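Local coordinates for trehalose synthase regulatory protein (Candida albicans, PDB 5HUS) that probably serves as a regulatory subunit of the trehalose synthase complex, through a C-terminal domain related to trehalose-phosphate phosphatases of the HAD clan, at residues L3-F11 with Y292-I303; V208-L216 with S238-V246. All blocks are in the same frame, centred on the assembly; numbering follows the deposited sequence.

Interaction 1: L3-F11 with Y292-I303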
# COMPACT_ATOMS: atom_id res chain seq x y z
N LEU A 3 18.04 -5.72 11.63
CA LEU A 3 18.17 -5.63 10.18
C LEU A 3 19.42 -4.87 9.79
O LEU A 3 19.86 -3.98 10.51
CB LEU A 3 16.95 -4.95 9.56
CG LEU A 3 15.59 -5.58 9.84
CD1 LEU A 3 14.51 -4.70 9.25
CD2 LEU A 3 15.55 -6.97 9.25
N VAL A 4 19.99 -5.22 8.64
CA VAL A 4 21.08 -4.44 8.08
C VAL A 4 20.54 -3.06 7.72
O VAL A 4 19.47 -2.94 7.11
CB VAL A 4 21.71 -5.13 6.85
CG1 VAL A 4 20.64 -5.62 5.90
CG2 VAL A 4 22.69 -4.19 6.15
N PRO A 5 21.26 -2.00 8.13
CA PRO A 5 20.85 -0.63 7.81
C PRO A 5 20.83 -0.35 6.32
O PRO A 5 21.77 -0.70 5.60
CB PRO A 5 21.92 0.21 8.51
CG PRO A 5 22.39 -0.64 9.63
CD PRO A 5 22.38 -2.04 9.08
N PHE A 6 19.75 0.27 5.86
CA PHE A 6 19.65 0.76 4.49
C PHE A 6 20.70 1.85 4.28
O PHE A 6 20.81 2.79 5.07
CB PHE A 6 18.23 1.28 4.23
CG PHE A 6 17.90 1.55 2.79
CD1 PHE A 6 17.24 2.71 2.43
CD2 PHE A 6 18.23 0.64 1.80
CE1 PHE A 6 16.92 2.97 1.10
CE2 PHE A 6 17.93 0.89 0.47
CZ PHE A 6 17.27 2.05 0.12
N THR A 7 21.50 1.71 3.22
CA THR A 7 22.57 2.67 2.93
C THR A 7 22.54 3.10 1.47
O THR A 7 21.88 2.46 0.64
CB THR A 7 23.96 2.08 3.25
OG1 THR A 7 24.20 0.96 2.40
CG2 THR A 7 24.04 1.64 4.71
N LYS A 8 23.25 4.17 1.15
CA LYS A 8 23.38 4.61 -0.24
C LYS A 8 24.04 3.55 -1.10
O LYS A 8 23.68 3.36 -2.26
CB LYS A 8 24.17 5.92 -0.32
CG LYS A 8 23.48 7.11 0.32
CD LYS A 8 24.21 8.41 0.00
CE LYS A 8 23.50 9.59 0.64
NZ LYS A 8 24.03 10.90 0.17
N ASN A 9 25.01 2.84 -0.53
CA ASN A 9 25.72 1.80 -1.26
C ASN A 9 24.81 0.64 -1.62
O ASN A 9 24.84 0.15 -2.74
CB ASN A 9 26.92 1.29 -0.45
CG ASN A 9 28.08 2.26 -0.46
OD1 ASN A 9 28.20 3.09 -1.36
ND2 ASN A 9 28.94 2.16 0.54
N ALA A 10 23.99 0.21 -0.66
CA ALA A 10 23.03 -0.86 -0.89
C ALA A 10 22.02 -0.44 -1.96
O ALA A 10 21.63 -1.24 -2.82
CB ALA A 10 22.32 -1.24 0.40
N PHE A 11 21.60 0.82 -1.91
CA PHE A 11 20.68 1.35 -2.90
C PHE A 11 21.32 1.42 -4.28
O PHE A 11 20.72 1.01 -5.27
CB PHE A 11 20.18 2.74 -2.48
CG PHE A 11 19.32 3.41 -3.52
CD1 PHE A 11 18.05 2.93 -3.80
CD2 PHE A 11 19.79 4.51 -4.21
CE1 PHE A 11 17.26 3.54 -4.76
CE2 PHE A 11 19.00 5.13 -5.17
CZ PHE A 11 17.73 4.64 -5.44
N TYR A 292 16.09 -4.69 4.87
CA TYR A 292 16.76 -3.50 5.41
C TYR A 292 15.85 -2.68 6.32
O TYR A 292 14.63 -2.78 6.24
CB TYR A 292 17.25 -2.61 4.27
CG TYR A 292 18.31 -3.23 3.39
CD1 TYR A 292 19.66 -3.03 3.65
CD2 TYR A 292 17.97 -4.00 2.28
CE1 TYR A 292 20.64 -3.58 2.84
CE2 TYR A 292 18.93 -4.55 1.47
CZ TYR A 292 20.27 -4.35 1.75
OH TYR A 292 21.24 -4.90 0.94
N GLY A 293 16.46 -1.87 7.17
CA GLY A 293 15.70 -0.94 8.00
C GLY A 293 16.24 0.48 7.95
O GLY A 293 17.45 0.69 7.83
N VAL A 294 15.34 1.47 8.03
CA VAL A 294 15.71 2.88 8.18
C VAL A 294 14.98 3.47 9.36
O VAL A 294 13.84 3.11 9.64
CB VAL A 294 15.37 3.73 6.93
CG1 VAL A 294 16.58 3.90 6.03
CG2 VAL A 294 14.17 3.17 6.19
N ARG A 295 15.61 4.42 10.06
CA ARG A 295 15.02 4.93 11.29
C ARG A 295 14.18 6.18 11.10
O ARG A 295 13.51 6.63 12.04
CB ARG A 295 16.13 5.18 12.32
CG ARG A 295 16.85 3.91 12.68
CD ARG A 295 17.56 3.98 14.02
NE ARG A 295 17.83 2.64 14.53
CZ ARG A 295 17.12 2.04 15.49
NH1 ARG A 295 16.12 2.68 16.07
NH2 ARG A 295 17.43 0.81 15.87
N GLY A 296 14.18 6.74 9.89
CA GLY A 296 13.36 7.91 9.61
C GLY A 296 13.02 8.07 8.14
O GLY A 296 13.71 7.54 7.28
N ILE A 297 11.97 8.83 7.86
CA ILE A 297 11.54 9.03 6.48
C ILE A 297 12.52 9.93 5.70
O ILE A 297 12.75 9.72 4.51
CB ILE A 297 10.11 9.62 6.41
CG1 ILE A 297 9.66 9.79 4.96
CG2 ILE A 297 10.02 10.94 7.17
CD1 ILE A 297 8.17 9.70 4.78
N ASN A 298 13.09 10.93 6.37
CA ASN A 298 14.05 11.79 5.69
C ASN A 298 15.28 10.99 5.27
O ASN A 298 15.83 11.21 4.19
CB ASN A 298 14.45 12.97 6.58
CG ASN A 298 13.32 13.98 6.74
OD1 ASN A 298 12.15 13.61 6.83
ND2 ASN A 298 13.67 15.26 6.77
N GLU A 299 15.70 10.07 6.12
CA GLU A 299 16.85 9.23 5.82
C GLU A 299 16.55 8.32 4.63
O GLU A 299 17.39 8.15 3.74
CB GLU A 299 17.27 8.40 7.03
CG GLU A 299 18.56 7.63 6.80
CD GLU A 299 18.92 6.74 7.97
OE1 GLU A 299 18.05 6.50 8.83
OE2 GLU A 299 20.09 6.29 8.02
N LEU A 300 15.35 7.76 4.63
CA LEU A 300 14.91 6.91 3.53
C LEU A 300 14.95 7.66 2.21
O LEU A 300 15.53 7.19 1.23
CB LEU A 300 13.50 6.38 3.79
CG LEU A 300 12.83 5.61 2.65
CD1 LEU A 300 13.55 4.30 2.40
CD2 LEU A 300 11.36 5.38 2.95
N LEU A 301 14.33 8.84 2.18
CA LEU A 301 14.21 9.60 0.94
C LEU A 301 15.57 10.14 0.47
O LEU A 301 15.83 10.22 -0.73
CB LEU A 301 13.21 10.75 1.11
CG LEU A 301 11.78 10.31 1.44
CD1 LEU A 301 10.82 11.49 1.52
CD2 LEU A 301 11.28 9.29 0.43
N CYS A 302 16.44 10.49 1.42
CA CYS A 302 17.76 10.98 1.06
C CYS A 302 18.59 9.91 0.37
O CYS A 302 19.33 10.18 -0.58
CB CYS A 302 18.49 11.51 2.30
SG CYS A 302 17.91 13.15 2.82
N ILE A 303 18.45 8.67 0.83
CA ILE A 303 19.12 7.55 0.19
C ILE A 303 18.55 7.29 -1.20
O ILE A 303 19.29 7.14 -2.17
CB ILE A 303 19.01 6.27 1.04
CG1 ILE A 303 19.83 6.41 2.32
CG2 ILE A 303 19.49 5.06 0.24
CD1 ILE A 303 19.57 5.32 3.35

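Interaction 2: V208-L216 with S238-V246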
# COMPACT_ATOMS: atom_id res chain seq x y z
N VAL A 208 0.98 -2.74 -11.45
CA VAL A 208 1.93 -1.68 -11.77
C VAL A 208 3.21 -2.26 -12.36
O VAL A 208 3.71 -1.78 -13.38
CB VAL A 208 2.24 -0.82 -10.53
CG1 VAL A 208 3.36 0.17 -10.82
CG2 VAL A 208 0.98 -0.08 -10.08
N LEU A 209 3.73 -3.31 -11.73
CA LEU A 209 4.91 -3.98 -12.24
C LEU A 209 4.69 -4.49 -13.67
O LEU A 209 5.53 -4.25 -14.54
CB LEU A 209 5.32 -5.13 -11.32
CG LEU A 209 6.49 -6.01 -11.77
CD1 LEU A 209 7.74 -5.17 -12.03
CD2 LEU A 209 6.77 -7.08 -10.73
N SER A 210 3.55 -5.13 -13.92
CA SER A 210 3.23 -5.63 -15.26
C SER A 210 3.19 -4.53 -16.31
O SER A 210 3.68 -4.70 -17.42
CB SER A 210 1.88 -6.37 -15.25
OG SER A 210 1.93 -7.51 -14.42
N CYS A 211 2.61 -3.38 -15.95
CA CYS A 211 2.51 -2.27 -16.89
C CYS A 211 3.87 -1.80 -17.35
O CYS A 211 4.10 -1.61 -18.55
CB CYS A 211 1.74 -1.11 -16.27
SG CYS A 211 -0.02 -1.44 -16.11
N HIS A 212 4.78 -1.61 -16.41
CA HIS A 212 6.10 -1.12 -16.76
C HIS A 212 7.00 -2.24 -17.27
O HIS A 212 7.89 -2.00 -18.09
CB HIS A 212 6.73 -0.40 -15.57
CG HIS A 212 6.02 0.86 -15.20
ND1 HIS A 212 6.17 2.03 -15.92
CD2 HIS A 212 5.14 1.14 -14.20
CE1 HIS A 212 5.42 2.98 -15.38
NE2 HIS A 212 4.79 2.47 -14.34
N ASN A 213 6.76 -3.47 -16.81
CA ASN A 213 7.59 -4.60 -17.22
C ASN A 213 7.28 -5.10 -18.62
O ASN A 213 8.17 -5.55 -19.34
CB ASN A 213 7.42 -5.76 -16.23
CG ASN A 213 8.52 -6.80 -16.35
OD1 ASN A 213 9.68 -6.48 -16.61
ND2 ASN A 213 8.16 -8.07 -16.14
N SER A 214 6.01 -5.02 -19.01
CA SER A 214 5.58 -5.55 -20.30
C SER A 214 5.10 -4.46 -21.23
O SER A 214 4.56 -4.74 -22.31
CB SER A 214 4.46 -6.58 -20.09
OG SER A 214 4.86 -7.60 -19.19
N ASN A 215 5.30 -3.21 -20.82
CA ASN A 215 4.86 -2.04 -21.58
C ASN A 215 3.38 -2.08 -21.97
O ASN A 215 3.04 -1.92 -23.14
CB ASN A 215 5.71 -1.87 -22.84
CG ASN A 215 6.41 -0.54 -22.88
OD1 ASN A 215 5.78 0.50 -23.06
ND2 ASN A 215 7.73 -0.56 -22.71
N LEU A 216 2.52 -2.27 -20.98
CA LEU A 216 1.07 -2.27 -21.23
C LEU A 216 0.49 -0.87 -21.21
O LEU A 216 0.82 -0.07 -20.33
CB LEU A 216 0.35 -3.12 -20.19
CG LEU A 216 0.98 -4.46 -19.85
CD1 LEU A 216 0.18 -5.14 -18.75
CD2 LEU A 216 1.07 -5.35 -21.09
N SER A 238 5.11 -12.08 -19.15
CA SER A 238 5.46 -12.06 -20.57
C SER A 238 6.97 -12.10 -20.77
O SER A 238 7.74 -11.92 -19.83
CB SER A 238 4.87 -10.82 -21.25
OG SER A 238 5.41 -9.63 -20.71
N ASN A 239 7.39 -12.32 -22.02
CA ASN A 239 8.81 -12.47 -22.35
C ASN A 239 9.65 -11.28 -21.92
O ASN A 239 10.88 -11.36 -21.83
CB ASN A 239 8.99 -12.71 -23.85
CG ASN A 239 8.77 -11.45 -24.68
OD1 ASN A 239 8.10 -10.51 -24.25
ND2 ASN A 239 9.32 -11.45 -25.89
N ASP A 240 8.98 -10.17 -21.65
CA ASP A 240 9.64 -8.92 -21.31
C ASP A 240 10.21 -8.92 -19.90
O ASP A 240 9.61 -9.44 -18.95
CB ASP A 240 8.66 -7.76 -21.47
CG ASP A 240 8.47 -7.36 -22.91
OD1 ASP A 240 7.31 -7.33 -23.38
OD2 ASP A 240 9.49 -7.07 -23.58
N HIS A 241 11.41 -8.36 -19.80
CA HIS A 241 12.03 -8.07 -18.52
C HIS A 241 12.45 -6.61 -18.56
O HIS A 241 13.59 -6.28 -18.25
CB HIS A 241 13.24 -8.98 -18.27
CG HIS A 241 12.88 -10.38 -17.90
ND1 HIS A 241 13.04 -10.88 -16.63
CD2 HIS A 241 12.37 -11.40 -18.64
CE1 HIS A 241 12.64 -12.14 -16.59
NE2 HIS A 241 12.24 -12.48 -17.81
N GLU A 242 11.53 -5.75 -18.97
CA GLU A 242 11.81 -4.32 -19.07
C GLU A 242 12.19 -3.74 -17.71
O GLU A 242 13.00 -2.83 -17.62
CB GLU A 242 10.62 -3.55 -19.64
CG GLU A 242 10.29 -3.89 -21.09
CD GLU A 242 11.18 -3.18 -22.08
OE1 GLU A 242 12.02 -2.35 -21.66
OE2 GLU A 242 11.05 -3.44 -23.30
N VAL A 243 11.59 -4.28 -16.65
CA VAL A 243 11.95 -3.88 -15.29
C VAL A 243 13.00 -4.83 -14.73
O VAL A 243 12.77 -6.03 -14.62
CB VAL A 243 10.71 -3.84 -14.36
CG1 VAL A 243 11.14 -3.63 -12.91
CG2 VAL A 243 9.76 -2.73 -14.80
N ALA A 244 14.16 -4.28 -14.38
CA ALA A 244 15.28 -5.07 -13.89
C ALA A 244 15.52 -4.91 -12.39
O ALA A 244 16.36 -5.59 -11.82
CB ALA A 244 16.55 -4.70 -14.66
N ALA A 245 14.77 -4.00 -11.76
CA ALA A 245 14.90 -3.78 -10.33
C ALA A 245 13.59 -3.30 -9.73
O ALA A 245 12.96 -2.40 -10.28
CB ALA A 245 16.01 -2.78 -10.03
N VAL A 246 13.20 -3.90 -8.61
CA VAL A 246 11.99 -3.49 -7.88
C VAL A 246 12.32 -3.25 -6.41
O VAL A 246 13.05 -4.02 -5.79
CB VAL A 246 10.87 -4.55 -7.97
CG1 VAL A 246 9.61 -4.06 -7.26
CG2 VAL A 246 10.56 -4.87 -9.42

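Interaction 1: L3-F11 with Y292-I303
Phe-6, Tyr-292 and Ile-303 bury most of the surface between residues 3-11 and 292-303. The rings of Phe-6 and Tyr-292 form a T-shaped pair: Phe-6 turns its edge to the tyrosine face, with centroids 6.0 Å apart and planes at 64°. With CG anti to the backbone N (chi1 -168°), the Phe-6 ring is carried in between Tyr-292 and the helix of residues 297-303. There Ile-303 lies alongside, pointing the other way, with Ile-303 CG2 3.4 Å from Phe-6 CE1, while Leu-300 CD1 joins from the same helix. Val-294 CG1 meets the ring at its edge, near the ring plane. Backbone pairing brings these side chains together. Phe-6 N gives a nearly straight bond to Gly-293 O (3.1 Å, 177°), and Gly-293 N a more bent one to Val-4 O (3.2 Å). The short, weakly bonded strand about Val-4 and Pro-5 thus runs parallel to 292-294 at the border of the central sheet of the HAD-type fold. Along the Tyr-292 ring lies Val-4, its CG1 3.6 Å from Tyr-292 CD1; farther out, Ala-10 CB approaches Tyr-292 CE1 at 3.8 Å. Beyond Phe-6, Ile-303 CG2 also packs on Phe-11 CB, at 3.6 Å.

Interaction 2: V208-L216 with S238-V246
Asn-213, near the C-terminal end of helix 200-213, reaches Val-243, which opens strand 243-250, through its side-chain amide. Its CG stands anti to the backbone N (chi1 -164°), which sends the amide across to the other chain segment. Asn-213 OD1 accepts from Val-243 N at 2.9 Å, the donor lying in the carbonyl plane on a lone pair and the bond nearly straight at 165°. The backbone takes part too: Asn-213 O receives a weak bond from Glu-242 N (3.4 Å), and the CB and CG of Glu-242 lie against this same carbonyl. Helix 200-213 packs here on one face of the central mixed sheet of the HAD-like domain, in its parallel part, and helix segment 208-213 runs roughly antiparallel to strand segment 243-246, at 148°, with the axes 9.2 Å apart. Deeper in this layer, Leu-209 presents one methyl to two valines: Leu-209 CD1 is 3.8 Å from Val-243 CG1 and 3.9 Å from Val-246 CG2, and the leucine crosses Val-246 at about a right angle. The other branch of Val-243 turns to the helix backbone, CG2 lying 3.7 Å from His-212 C. The imidazole of His-212 leads elsewhere, stacking on Phe-70 and bonding through NE2 to Tyr-72 OH. Nearby, the hydroxyls of Ser-214 and the poorly ordered Ser-238 share a hydrogen bond, OG to OG 2.6 Å.

In the fold
Near the N terminus, residues 3-11 supply strand 4-5, one border of the central mixed sheet, and the start of helix 8-15. The chain then forms strands 20-26, 69-74 and 93-96 of that sheet and a separate four-stranded antiparallel sheet before reaching helix 200-213. Interaction 2 closes a short loop of 21 residues, containing helices 218-223 and 225-229, and joins helix 200-213 to strand 243-250. Strands 272-278 and 292-294 follow, and interaction 1 closes the long loop of 280 residues, within which interaction 2 falls entirely, joining strand 4-5 and helix 8-15 to strand 292-294 and helix 297-304. Their centres lie 25 Å apart, without touching.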